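PDB 5UAS: UlvanLyase-PL25 from Pseudoalteromonas sp. PLSV, which cleaves ulvan, the cell-wall polysaccharide of green seaweeds built from sulfated rhamnose and uronic acids, as a member of polysaccharide lyase family 25. Local coordinates for residues K94-N99 and S435-K440; Y176-H181 and W188-S193; S205-K210 and W221-G226. All coordinates share one frame; numbering follows the deposited sequence.

Interaction 1 of 3, residues K94-N99 and S435-K440; sequences KKFDNN and SDEGIK. With 83Y (3-O-sulfo-alpha-L-rhamnopyranose), chain C; BDP (beta-D-glucopyranuronic acid), chain B.
The Phe-96 ring turns one edge to Asp-436, with the carboxylate oxygen Asp-436 OD2 in the ring plane, 3.9 Å from Phe-96 CD2. The carboxylate plane stands 81° from that of the ring. Asp-436 O and Glu-437 CG approach the ring obliquely, the latter 3.7 Å from Phe-96 CZ. This loop-to-loop contact lies on the surface of a beta-propeller, where the N-terminal strand 30-33 pairs with the C-terminal strand 439-444 to complete a blade. A G1 beta bulge at Gly-438 and Ile-439, opposite Gly-33, leads into that strand.

Beside the ring, Lys-95, Asp-436 and Glu-437 form a salt-bridge network. The Lys-95 chain is fully extended, CG anti to the backbone N (chi1 -175°), and comes from the opposite direction to Asp-436; Lys-95 NZ donates to Asp-436 OD1 over 3.0 Å, on the syn side and somewhat out of the carboxylate plane. Glu-437 crosses at about a right angle and offers the anti lone pair of OE2, 3.1 Å from Lys-95 NZ. A long, flexible lysine suits this exposed place because one ammonium group can bridge two acids, and the Phe-96 ring packs beside them, against Asp-436 CG and Glu-437 CG.

Farther along the loop the chain turns to the substrate. Asn-98 ND2 donates to the rhamnose sulfate oxygen O2S of 83Y at 3.3 Å, while Asn-98 OD1 accepts from Gln-58 NE2 and Asn-36 N, which hold the amide in its orientation. Asp-97 OD2 accepts from His-119 and His-135. The other oxygen, Asp-97 OD1, makes an Asx turn, with Asn-99 N donating to it over 2.9 Å nearly along the C-O axis. Asn-99 ND2 meets the same oxygen from above the carboxylate plane, 44° out of it.

Interaction 2 of 3, residues Y176-H181 and W188-S193; sequences YLFFRH and WVYQKS. With BDP (beta-D-glucopyranuronic acid), chain B.
Leu-177 and Gln-191 exchange two backbone hydrogen bonds, Leu-177 N to Gln-191 O and Gln-191 N to Leu-177 O, both 2.9 Å long. Phe-179 and Val-189 repeat the pattern two residues on, so hydrogen-bonded and non-hydrogen-bonded pairs alternate along the antiparallel strands. At the end of the hairpin near the substrate, Arg-180 grips the glucuronate carboxylate with two nearly straight bonds: NH1 to BDP O6A at 2.9 Å and NH2 to BDP O6B at 2.8 Å. Only arginine among the basic side chains can meet both oxygens of an acid edge-on in this way.

Arg-180 CB lies over a face of the Trp-188 indole, 3.4 Å from Trp-188 CE2, which supports the base of the arginine; the indole NE1 donates to Trp-221 O. Tyr-176, Phe-178 and Tyr-190 gather on this same face of the sheet. Tyr-176 and Tyr-190 make an offset edge-to-face pair, the edge of Tyr-176 toward the face of Tyr-190, planes at 64°, while Tyr-190 CB sits over the Phe-178 ring, 3.9 Å from its centroid. Lys-192 stretches along Tyr-176, its CG over the ring, and a water joins Lys-192 NZ to Tyr-176 OH.

On the other face, Val-189 CG2 presses on the Phe-179 ring, 3.4 Å from Phe-179 CE2. Phe-179 CG stands between the backbone N and carbonyl carbon (chi1 55°), which swings the ring over toward the valine. Phe-178 packs on Ile-168 and Ala-225, and Leu-177 on Asn-165 and Ala-167, so bulky side chains fill these places. Antiparallel hairpins of this kind build the sheets of a beta-propeller; here one carries a substrate-binding arginine at its end.

Interaction 3 of 3, residues S205-K210 and W221-G226; sequences SFLKHK and WYAWAG. With BDP (beta-D-glucopyranuronic acid), chain B; EDO (1,2-ethanediol), chain I.
Leu-207 lies against a face of the Trp-221 indole, the two side chains crossing at about a right angle. Leu-207 CD2 stands 4.0 Å above the ring plane over its centre, and Leu-207 CB makes a CH-pi contact with the five-membered ring, 3.8 Å from Trp-221 CD1. A branched leucine thus spreads over much of the flat indole. Ala-223 CB adds a small methyl group at the edge of the Phe-206 ring, 4.3 Å from Phe-206 CE1.

At the polar rim, Trp-221 NE1 donates to Lys-208 O over 3.0 Å. The acceptor lies in the indole plane, whereas the donor stands 55° out of the carbonyl plane. A phenylalanine here would probably leave Lys-208 O without this donor and let the ring turn more freely beneath Leu-207. The next residue, Tyr-222, points away from the contact and donates through OH to glucuronate O6A of BDP at 2.6 Å.

The two segments belong to the hairpin of strands 204-211 and 217-227. Phe-206 and Leu-207 form a classic beta bulge opposite Trp-188 of strand 188-193, which pairs with the first of these; strand 232-243 pairs with the second, Tyr-237 touching Leu-207 and Val-235 touching Ala-223.

Interactions 2 and 3 are neighbours, their centres 10 Å apart, in one antiparallel sheet where strand 188-193 pairs with strand 204-211. They meet at Trp-188: the hydrogen bond from its NE1 to Trp-221 O is 2.7 Å long, and Trp-188 O lies 2.9 Å from Phe-206 N. Interaction 1 is centred about 26 Å from interaction 2 and 27 Å from interaction 3, joining chain regions that precede and follow both, yet all three reach the same glycan. Arg-180 and Tyr-222 share the glucuronate carboxylate, while residues 97-99 line the pocket near the sulfated rhamnose. Tyr-164, the probable proton acceptor, has its side chain about 4 Å from that of Trp-188.

Interaction 1 of 3, residues K94-N99 and S435-K440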
loop_
_atom_site.group_PDB
_atom_site.type_symbol
_atom_site.label_atom_id
_atom_site.label_comp_id
_atom_site.label_asym_id
_atom_site.label_seq_id
_atom_site.Cartn_x
_atom_site.Cartn_y
_atom_site.Cartn_z
ATOM N N LYS A 94 20.686 -1.735 6.138
ATOM C CA LYS A 94 19.574 -1.739 7.079
ATOM C C LYS A 94 19.221 -3.171 7.472
ATOM O O LYS A 94 19.261 -4.083 6.645
ATOM C CB LYS A 94 18.375 -1.034 6.450
ATOM C CG LYS A 94 17.316 -0.591 7.424
ATOM C CD LYS A 94 16.405 0.467 6.798
ATOM C CE LYS A 94 15.263 0.852 7.745
ATOM N NZ LYS A 94 14.313 -0.283 8.012
ATOM N N LYS A 95 18.886 -3.376 8.752
ATOM C CA LYS A 95 18.549 -4.721 9.205
ATOM C C LYS A 95 17.399 -5.300 8.386
ATOM O O LYS A 95 17.516 -6.401 7.831
ATOM C CB LYS A 95 18.212 -4.727 10.699
ATOM C CG LYS A 95 17.967 -6.139 11.234
ATOM C CD LYS A 95 17.743 -6.185 12.747
ATOM C CE LYS A 95 17.462 -7.620 13.206
ATOM N NZ LYS A 95 16.983 -7.697 14.627
ATOM N N PHE A 96 16.274 -4.575 8.308
ATOM C CA PHE A 96 15.147 -4.950 7.470
ATOM C C PHE A 96 14.839 -3.831 6.482
ATOM O O PHE A 96 14.844 -2.643 6.831
ATOM C CB PHE A 96 13.908 -5.278 8.329
ATOM C CG PHE A 96 14.100 -6.500 9.185
ATOM C CD1 PHE A 96 14.109 -7.761 8.601
ATOM C CD2 PHE A 96 14.317 -6.393 10.546
ATOM C CE1 PHE A 96 14.320 -8.894 9.375
ATOM C CE2 PHE A 96 14.508 -7.521 11.308
ATOM C CZ PHE A 96 14.508 -8.761 10.726
ATOM N N ASP A 97 14.608 -4.221 5.243
ATOM C CA ASP A 97 14.310 -3.285 4.174
ATOM C C ASP A 97 12.813 -2.959 4.127
ATOM O O ASP A 97 12.435 -1.780 4.148
ATOM C CB ASP A 97 14.804 -3.881 2.860
ATOM C CG ASP A 97 14.529 -2.991 1.690
ATOM O OD1 ASP A 97 13.350 -2.718 1.437
ATOM O OD2 ASP A 97 15.494 -2.598 1.019
ATOM N N ASN A 98 11.959 -3.990 4.061
ATOM C CA ASN A 98 10.509 -3.930 4.158
ATOM C C ASN A 98 9.794 -3.526 2.864
ATOM O O ASN A 98 8.561 -3.679 2.795
ATOM C CB ASN A 98 10.020 -2.967 5.255
ATOM C CG ASN A 98 10.583 -3.289 6.623
ATOM O OD1 ASN A 98 10.503 -4.422 7.101
ATOM N ND2 ASN A 98 11.147 -2.273 7.279
ATOM N N ASN A 99 10.491 -3.017 1.847
ATOM C CA ASN A 99 9.793 -2.493 0.678
ATOM C C ASN A 99 9.320 -3.589 -0.254
ATOM O O ASN A 99 8.596 -3.295 -1.204
ATOM C CB ASN A 99 10.685 -1.506 -0.079
ATOM C CG ASN A 99 10.844 -0.193 0.684
ATOM O OD1 ASN A 99 10.026 0.710 0.553
ATOM N ND2 ASN A 99 11.893 -0.095 1.499
ATOM N N SER A 435 9.418 -5.606 19.002
ATOM C CA SER A 435 10.743 -5.535 18.422
ATOM C C SER A 435 10.590 -5.681 16.916
ATOM O O SER A 435 9.485 -5.579 16.370
ATOM C CB SER A 435 11.659 -6.603 19.005
ATOM O OG SER A 435 11.287 -7.880 18.534
ATOM N N ASP A 436 11.688 -5.925 16.212
ATOM C CA ASP A 436 11.572 -6.060 14.770
ATOM C C ASP A 436 11.544 -7.509 14.300
ATOM O O ASP A 436 11.630 -7.749 13.094
ATOM C CB ASP A 436 12.679 -5.269 14.058
ATOM C CG ASP A 436 14.064 -5.697 14.456
ATOM O OD1 ASP A 436 14.214 -6.725 15.132
ATOM O OD2 ASP A 436 15.025 -4.994 14.072
ATOM N N GLU A 437 11.395 -8.479 15.212
ATOM C CA GLU A 437 11.166 -9.867 14.834
ATOM C C GLU A 437 10.090 -10.448 15.745
ATOM O O GLU A 437 9.699 -9.836 16.740
ATOM C CB GLU A 437 12.457 -10.683 14.895
ATOM C CG GLU A 437 13.571 -10.175 13.959
ATOM C CD GLU A 437 14.806 -11.071 14.004
ATOM O OE1 GLU A 437 14.649 -12.305 13.900
ATOM O OE2 GLU A 437 15.936 -10.553 14.166
ATOM N N GLY A 438 9.583 -11.625 15.376
ATOM C CA GLY A 438 8.574 -12.287 16.191
ATOM C C GLY A 438 7.284 -11.513 16.315
ATOM O O GLY A 438 6.621 -11.574 17.359
ATOM N N ILE A 439 6.899 -10.800 15.258
ATOM C CA ILE A 439 5.801 -9.847 15.313
ATOM C C ILE A 439 4.469 -10.568 15.146
ATOM O O ILE A 439 4.267 -11.324 14.185
ATOM C CB ILE A 439 5.994 -8.764 14.238
ATOM C CG1 ILE A 439 7.247 -7.949 14.578
ATOM C CG2 ILE A 439 4.761 -7.845 14.125
ATOM C CD1 ILE A 439 7.559 -6.910 13.485
ATOM N N LYS A 440 3.556 -10.351 16.100
ATOM C CA LYS A 440 2.250 -10.987 16.029
ATOM C C LYS A 440 1.350 -10.297 15.012
ATOM O O LYS A 440 1.273 -9.064 14.944
ATOM C CB LYS A 440 1.583 -11.028 17.408
ATOM C CG LYS A 440 2.355 -11.872 18.420
ATOM C CD LYS A 440 1.625 -11.847 19.776
ATOM C CE LYS A 440 2.297 -12.814 20.762
ATOM N NZ LYS A 440 3.667 -12.390 21.133
HETATM C C1 83Y C . 9.339 4.443 2.225
HETATM C C2 83Y C . 8.577 3.271 2.819
HETATM C C3 83Y C . 9.110 2.917 4.220
HETATM C C4 83Y C . 9.191 4.133 5.150
HETATM C C5 83Y C . 9.878 5.283 4.439
HETATM C C6 83Y C . 9.772 6.557 5.278
HETATM O O1S 83Y C . 7.468 -0.320 5.237
HETATM O O2 83Y C . 7.214 3.604 2.883
HETATM O O2S 83Y C . 9.763 0.393 5.920
HETATM O O3 83Y C . 8.258 1.935 4.774
HETATM O O3S 83Y C . 9.182 0.002 3.611
HETATM O O5 83Y C . 9.347 5.535 3.134
HETATM S S 83Y C . 8.685 0.443 4.913
HETATM O O4 83Y C . 9.995 3.826 6.309
HETATM C C1 BDP B . 14.317 3.959 1.145
HETATM C C2 BDP B . 13.776 4.914 2.233
HETATM C C3 BDP B . 12.587 5.602 1.639
HETATM C C4 BDP B . 11.562 4.644 1.156
HETATM C C5 BDP B . 12.148 3.689 0.192
HETATM C C6 BDP B . 12.139 4.069 -1.327
HETATM O O2 BDP B . 13.441 4.151 3.399
HETATM O O3 BDP B . 12.952 6.590 0.661
HETATM O O4 BDP B . 10.685 3.986 2.091
HETATM O O5 BDP B . 13.319 3.057 0.595
HETATM O O6A BDP B . 11.378 4.943 -1.759
HETATM O O6B BDP B . 12.879 3.449 -2.110
#

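Interaction 2 of 3, residues Y176-H181 and W188-S193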
loop_
_atom_site.group_PDB
_atom_site.type_symbol
_atom_site.label_atom_id
_atom_site.label_comp_id
_atom_site.label_asym_id
_atom_site.label_seq_id
_atom_site.Cartn_x
_atom_site.Cartn_y
_atom_site.Cartn_z
ATOM N N TYR A 176 -3.576 -5.894 -13.921
ATOM C CA TYR A 176 -2.666 -4.758 -13.963
ATOM C C TYR A 176 -1.832 -4.747 -12.691
ATOM O O TYR A 176 -2.377 -4.712 -11.582
ATOM C CB TYR A 176 -3.428 -3.437 -14.104
ATOM C CG TYR A 176 -4.156 -3.337 -15.412
ATOM C CD1 TYR A 176 -5.376 -3.969 -15.607
ATOM C CD2 TYR A 176 -3.589 -2.652 -16.483
ATOM C CE1 TYR A 176 -6.037 -3.874 -16.822
ATOM C CE2 TYR A 176 -4.244 -2.544 -17.696
ATOM C CZ TYR A 176 -5.465 -3.160 -17.859
ATOM O OH TYR A 176 -6.122 -3.098 -19.049
ATOM N N LEU A 177 -0.521 -4.785 -12.855
ATOM C CA LEU A 177 0.427 -4.672 -11.754
ATOM C C LEU A 177 1.089 -3.296 -11.870
ATOM O O LEU A 177 1.822 -3.028 -12.822
ATOM C CB LEU A 177 1.460 -5.796 -11.801
ATOM C CG LEU A 177 2.427 -5.670 -10.641
ATOM C CD1 LEU A 177 1.731 -6.116 -9.342
ATOM C CD2 LEU A 177 3.684 -6.512 -10.905
ATOM N N PHE A 178 0.778 -2.417 -10.923
ATOM C CA PHE A 178 1.368 -1.090 -10.817
ATOM C C PHE A 178 2.552 -1.150 -9.851
ATOM O O PHE A 178 2.472 -1.795 -8.792
ATOM C CB PHE A 178 0.342 -0.094 -10.283
ATOM C CG PHE A 178 -0.807 0.128 -11.209
ATOM C CD1 PHE A 178 -1.846 -0.779 -11.264
ATOM C CD2 PHE A 178 -0.831 1.242 -12.045
ATOM C CE1 PHE A 178 -2.895 -0.597 -12.136
ATOM C CE2 PHE A 178 -1.882 1.433 -12.920
ATOM C CZ PHE A 178 -2.910 0.496 -12.973
ATOM N N PHE A 179 3.617 -0.433 -10.191
ATOM C CA PHE A 179 4.801 -0.337 -9.339
ATOM C C PHE A 179 5.703 0.794 -9.832
ATOM O O PHE A 179 5.542 1.327 -10.940
ATOM C CB PHE A 179 5.587 -1.674 -9.307
ATOM C CG PHE A 179 5.974 -2.201 -10.674
ATOM C CD1 PHE A 179 5.069 -2.942 -11.432
ATOM C CD2 PHE A 179 7.231 -1.935 -11.210
ATOM C CE1 PHE A 179 5.417 -3.427 -12.707
ATOM C CE2 PHE A 179 7.603 -2.417 -12.467
ATOM C CZ PHE A 179 6.678 -3.172 -13.224
ATOM N N ARG A 180 6.691 1.122 -9.006
ATOM C CA ARG A 180 7.775 2.003 -9.417
ATOM C C ARG A 180 8.887 1.177 -10.063
ATOM O O ARG A 180 9.373 0.208 -9.466
ATOM C CB ARG A 180 8.285 2.771 -8.208
ATOM C CG ARG A 180 9.397 3.740 -8.556
ATOM C CD ARG A 180 9.902 4.378 -7.263
ATOM N NE ARG A 180 10.598 3.394 -6.423
ATOM C CZ ARG A 180 11.057 3.618 -5.197
ATOM N NH1 ARG A 180 10.853 4.799 -4.598
ATOM N NH2 ARG A 180 11.695 2.633 -4.542
ATOM N N HIS A 181 9.297 1.574 -11.275
ATOM C CA HIS A 181 10.210 0.773 -12.107
ATOM C C HIS A 181 11.665 1.054 -11.720
ATOM O O HIS A 181 12.486 1.528 -12.512
ATOM C CB HIS A 181 9.945 1.080 -13.578
ATOM C CG HIS A 181 10.498 0.089 -14.570
ATOM N ND1 HIS A 181 11.848 -0.118 -14.765
ATOM C CD2 HIS A 181 9.865 -0.687 -15.487
ATOM C CE1 HIS A 181 12.025 -1.006 -15.734
ATOM N NE2 HIS A 181 10.836 -1.363 -16.196
ATOM N N TRP A 188 6.911 5.549 -12.657
ATOM C CA TRP A 188 5.907 4.592 -12.223
ATOM C C TRP A 188 5.209 4.019 -13.444
ATOM O O TRP A 188 5.018 4.707 -14.452
ATOM C CB TRP A 188 4.898 5.228 -11.273
ATOM C CG TRP A 188 5.434 5.354 -9.881
ATOM C CD1 TRP A 188 6.421 6.212 -9.455
ATOM C CD2 TRP A 188 5.040 4.596 -8.736
ATOM N NE1 TRP A 188 6.650 6.036 -8.118
ATOM C CE2 TRP A 188 5.803 5.071 -7.642
ATOM C CE3 TRP A 188 4.102 3.598 -8.526
ATOM C CZ2 TRP A 188 5.678 4.550 -6.352
ATOM C CZ3 TRP A 188 3.958 3.080 -7.210
ATOM C CH2 TRP A 188 4.762 3.557 -6.165
ATOM N N VAL A 189 4.907 2.733 -13.382
ATOM C CA VAL A 189 4.460 1.996 -14.555
ATOM C C VAL A 189 3.376 1.010 -14.153
ATOM O O VAL A 189 3.161 0.705 -12.974
ATOM C CB VAL A 189 5.613 1.217 -15.239
ATOM C CG1 VAL A 189 6.751 2.163 -15.648
ATOM C CG2 VAL A 189 6.140 0.105 -14.303
ATOM N N TYR A 190 2.749 0.438 -15.163
ATOM C CA TYR A 190 2.036 -0.810 -14.973
ATOM C C TYR A 190 2.494 -1.815 -16.014
ATOM O O TYR A 190 2.992 -1.454 -17.080
ATOM C CB TYR A 190 0.509 -0.644 -15.044
ATOM C CG TYR A 190 -0.030 -0.241 -16.400
ATOM C CD1 TYR A 190 -0.303 -1.193 -17.382
ATOM C CD2 TYR A 190 -0.316 1.086 -16.676
ATOM C CE1 TYR A 190 -0.826 -0.807 -18.638
ATOM C CE2 TYR A 190 -0.832 1.482 -17.918
ATOM C CZ TYR A 190 -1.092 0.530 -18.885
ATOM O OH TYR A 190 -1.605 0.920 -20.117
ATOM N N GLN A 191 2.335 -3.090 -15.674
ATOM C CA GLN A 191 2.434 -4.192 -16.630
ATOM C C GLN A 191 1.108 -4.934 -16.630
ATOM O O GLN A 191 0.549 -5.202 -15.560
ATOM C CB GLN A 191 3.579 -5.156 -16.299
ATOM C CG GLN A 191 4.965 -4.577 -16.513
ATOM C CD GLN A 191 6.035 -5.640 -16.416
ATOM O OE1 GLN A 191 6.717 -5.763 -15.402
ATOM N NE2 GLN A 191 6.171 -6.437 -17.476
ATOM N N LYS A 192 0.588 -5.218 -17.831
ATOM C CA LYS A 192 -0.731 -5.813 -18.013
ATOM C C LYS A 192 -0.612 -7.252 -18.490
ATOM O O LYS A 192 0.190 -7.556 -19.378
ATOM C CB LYS A 192 -1.522 -4.992 -19.037
ATOM C CG LYS A 192 -2.845 -5.607 -19.507
ATOM C CD LYS A 192 -3.401 -4.764 -20.670
ATOM C CE LYS A 192 -4.651 -5.372 -21.259
ATOM N NZ LYS A 192 -5.353 -4.387 -22.177
ATOM N N SER A 193 -1.420 -8.137 -17.910
ATOM C CA SER A 193 -1.503 -9.517 -18.366
ATOM C C SER A 193 -2.952 -9.860 -18.693
ATOM O O SER A 193 -3.862 -9.552 -17.909
ATOM C CB SER A 193 -0.943 -10.489 -17.302
ATOM O OG SER A 193 -1.266 -11.836 -17.640
HETATM C C1 BDP B . 14.317 3.959 1.145
HETATM C C2 BDP B . 13.776 4.914 2.233
HETATM C C3 BDP B . 12.587 5.602 1.639
HETATM C C4 BDP B . 11.562 4.644 1.156
HETATM C C5 BDP B . 12.148 3.689 0.192
HETATM C C6 BDP B . 12.139 4.069 -1.327
HETATM O O2 BDP B . 13.441 4.151 3.399
HETATM O O3 BDP B . 12.952 6.590 0.661
HETATM O O4 BDP B . 10.685 3.986 2.091
HETATM O O5 BDP B . 13.319 3.057 0.595
HETATM O O6A BDP B . 11.378 4.943 -1.759
HETATM O O6B BDP B . 12.879 3.449 -2.110
HETATM O O HOH W 1 -5.358 -1.458 -21.306
#

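Interaction 3 of 3, residues S205-K210 and W221-G226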
loop_
_atom_site.group_PDB
_atom_site.type_symbol
_atom_site.label_atom_id
_atom_site.label_comp_id
_atom_site.label_asym_id
_atom_site.label_seq_id
_atom_site.Cartn_x
_atom_site.Cartn_y
_atom_site.Cartn_z
ATOM N N SER A 205 4.724 3.573 -18.832
ATOM C CA SER A 205 4.978 4.642 -17.857
ATOM C C SER A 205 3.784 5.582 -17.743
ATOM O O SER A 205 3.269 6.078 -18.750
ATOM C CB SER A 205 6.217 5.465 -18.235
ATOM O OG SER A 205 7.393 4.668 -18.186
ATOM N N PHE A 206 3.339 5.844 -16.505
ATOM C CA PHE A 206 2.303 6.851 -16.324
ATOM C C PHE A 206 2.737 8.027 -15.461
ATOM O O PHE A 206 2.026 9.045 -15.435
ATOM C CB PHE A 206 1.008 6.223 -15.764
ATOM C CG PHE A 206 1.140 5.638 -14.364
ATOM C CD1 PHE A 206 0.922 6.434 -13.252
ATOM C CD2 PHE A 206 1.481 4.307 -14.175
ATOM C CE1 PHE A 206 1.031 5.905 -11.946
ATOM C CE2 PHE A 206 1.586 3.770 -12.881
ATOM C CZ PHE A 206 1.372 4.578 -11.766
ATOM N N LEU A 207 3.895 7.950 -14.796
ATOM C CA LEU A 207 4.447 9.102 -14.081
ATOM C C LEU A 207 5.923 9.175 -14.403
ATOM O O LEU A 207 6.625 8.168 -14.325
ATOM C CB LEU A 207 4.248 9.016 -12.547
ATOM C CG LEU A 207 2.850 9.399 -12.054
ATOM C CD1 LEU A 207 2.726 8.973 -10.574
ATOM C CD2 LEU A 207 2.538 10.893 -12.182
ATOM N N LYS A 208 6.377 10.354 -14.803
ATOM C CA LYS A 208 7.718 10.536 -15.317
ATOM C C LYS A 208 8.680 10.992 -14.232
ATOM O O LYS A 208 8.416 11.978 -13.535
ATOM C CB LYS A 208 7.681 11.600 -16.416
ATOM C CG LYS A 208 9.043 11.919 -17.040
ATOM C CD LYS A 208 9.409 10.897 -18.100
ATOM C CE LYS A 208 10.590 11.366 -18.917
ATOM N NZ LYS A 208 10.939 10.335 -19.959
ATOM N N HIS A 209 9.835 10.350 -14.157
ATOM C CA HIS A 209 10.950 10.923 -13.417
ATOM C C HIS A 209 11.852 11.648 -14.406
ATOM O O HIS A 209 11.971 11.244 -15.567
ATOM C CB HIS A 209 11.743 9.852 -12.650
ATOM C CG HIS A 209 12.791 9.173 -13.476
ATOM N ND1 HIS A 209 12.488 8.227 -14.432
ATOM C CD2 HIS A 209 14.136 9.318 -13.507
ATOM C CE1 HIS A 209 13.600 7.822 -15.020
ATOM N NE2 HIS A 209 14.615 8.457 -14.467
ATOM N N LYS A 210 12.493 12.717 -13.941
ATOM C CA LYS A 210 13.389 13.474 -14.809
ATOM C C LYS A 210 14.102 14.534 -13.988
ATOM O O LYS A 210 13.730 14.829 -12.846
ATOM C CB LYS A 210 12.641 14.126 -15.973
ATOM C CG LYS A 210 11.456 15.007 -15.529
ATOM C CD LYS A 210 10.926 15.789 -16.725
ATOM C CE LYS A 210 9.710 16.617 -16.341
ATOM N NZ LYS A 210 10.024 17.628 -15.298
ATOM N N TRP A 221 8.122 10.089 -7.336
ATOM C CA TRP A 221 6.698 9.948 -7.033
ATOM C C TRP A 221 6.423 8.756 -6.144
ATOM O O TRP A 221 7.171 7.777 -6.124
ATOM C CB TRP A 221 5.861 9.752 -8.299
ATOM C CG TRP A 221 6.018 10.817 -9.309
ATOM C CD1 TRP A 221 6.823 10.776 -10.421
ATOM C CD2 TRP A 221 5.321 12.071 -9.366
ATOM N NE1 TRP A 221 6.684 11.927 -11.145
ATOM C CE2 TRP A 221 5.777 12.745 -10.521
ATOM C CE3 TRP A 221 4.372 12.697 -8.550
ATOM C CZ2 TRP A 221 5.308 14.025 -10.893
ATOM C CZ3 TRP A 221 3.911 13.951 -8.904
ATOM C CH2 TRP A 221 4.378 14.613 -10.078
ATOM N N TYR A 222 5.275 8.815 -5.481
ATOM C CA TYR A 222 4.720 7.644 -4.809
ATOM C C TYR A 222 3.227 7.600 -5.117
ATOM O O TYR A 222 2.507 8.536 -4.785
ATOM C CB TYR A 222 4.976 7.694 -3.285
ATOM C CG TYR A 222 6.438 7.607 -2.908
ATOM C CD1 TYR A 222 7.203 8.746 -2.755
ATOM C CD2 TYR A 222 7.047 6.378 -2.660
ATOM C CE1 TYR A 222 8.559 8.671 -2.405
ATOM C CE2 TYR A 222 8.400 6.297 -2.304
ATOM C CZ TYR A 222 9.148 7.448 -2.186
ATOM O OH TYR A 222 10.490 7.414 -1.842
ATOM N N ALA A 223 2.761 6.500 -5.702
ATOM C CA ALA A 223 1.371 6.355 -6.121
ATOM C C ALA A 223 0.686 5.230 -5.348
ATOM O O ALA A 223 1.330 4.306 -4.855
ATOM C CB ALA A 223 1.302 6.064 -7.632
ATOM N N TRP A 224 -0.638 5.326 -5.259
ATOM C CA TRP A 224 -1.506 4.270 -4.767
ATOM C C TRP A 224 -2.587 4.106 -5.821
ATOM O O TRP A 224 -3.324 5.061 -6.111
ATOM C CB TRP A 224 -2.122 4.658 -3.409
ATOM C CG TRP A 224 -2.772 3.516 -2.624
ATOM C CD1 TRP A 224 -2.185 2.733 -1.660
ATOM C CD2 TRP A 224 -4.119 3.047 -2.751
ATOM N NE1 TRP A 224 -3.086 1.823 -1.186
ATOM C CE2 TRP A 224 -4.284 1.985 -1.838
ATOM C CE3 TRP A 224 -5.201 3.428 -3.547
ATOM C CZ2 TRP A 224 -5.476 1.324 -1.692
ATOM C CZ3 TRP A 224 -6.399 2.750 -3.403
ATOM C CH2 TRP A 224 -6.528 1.716 -2.474
ATOM N N ALA A 225 -2.667 2.923 -6.419
ATOM C CA ALA A 225 -3.679 2.638 -7.420
ATOM C C ALA A 225 -4.702 1.666 -6.854
ATOM O O ALA A 225 -4.340 0.707 -6.166
ATOM C CB ALA A 225 -3.030 2.065 -8.689
ATOM N N GLY A 226 -5.982 1.903 -7.158
ATOM C CA GLY A 226 -7.016 0.968 -6.765
ATOM C C GLY A 226 -8.160 1.003 -7.755
ATOM O O GLY A 226 -8.179 1.813 -8.687
HETATM C C1 BDP B . 14.317 3.959 1.145
HETATM C C2 BDP B . 13.776 4.914 2.233
HETATM C C3 BDP B . 12.587 5.602 1.639
HETATM C C4 BDP B . 11.562 4.644 1.156
HETATM C C5 BDP B . 12.148 3.689 0.192
HETATM C C6 BDP B . 12.139 4.069 -1.327
HETATM O O2 BDP B . 13.441 4.151 3.399
HETATM O O3 BDP B . 12.952 6.590 0.661
HETATM O O4 BDP B . 10.685 3.986 2.091
HETATM O O5 BDP B . 13.319 3.057 0.595
HETATM O O6A BDP B . 11.378 4.943 -1.759
HETATM O O6B BDP B . 12.879 3.449 -2.110
HETATM C C1 EDO I . 12.510 7.281 -18.453
HETATM O O1 EDO I . 11.878 8.452 -17.917
HETATM C C2 EDO I . 13.748 7.663 -19.256
HETATM O O2 EDO I . 14.686 8.313 -18.392
#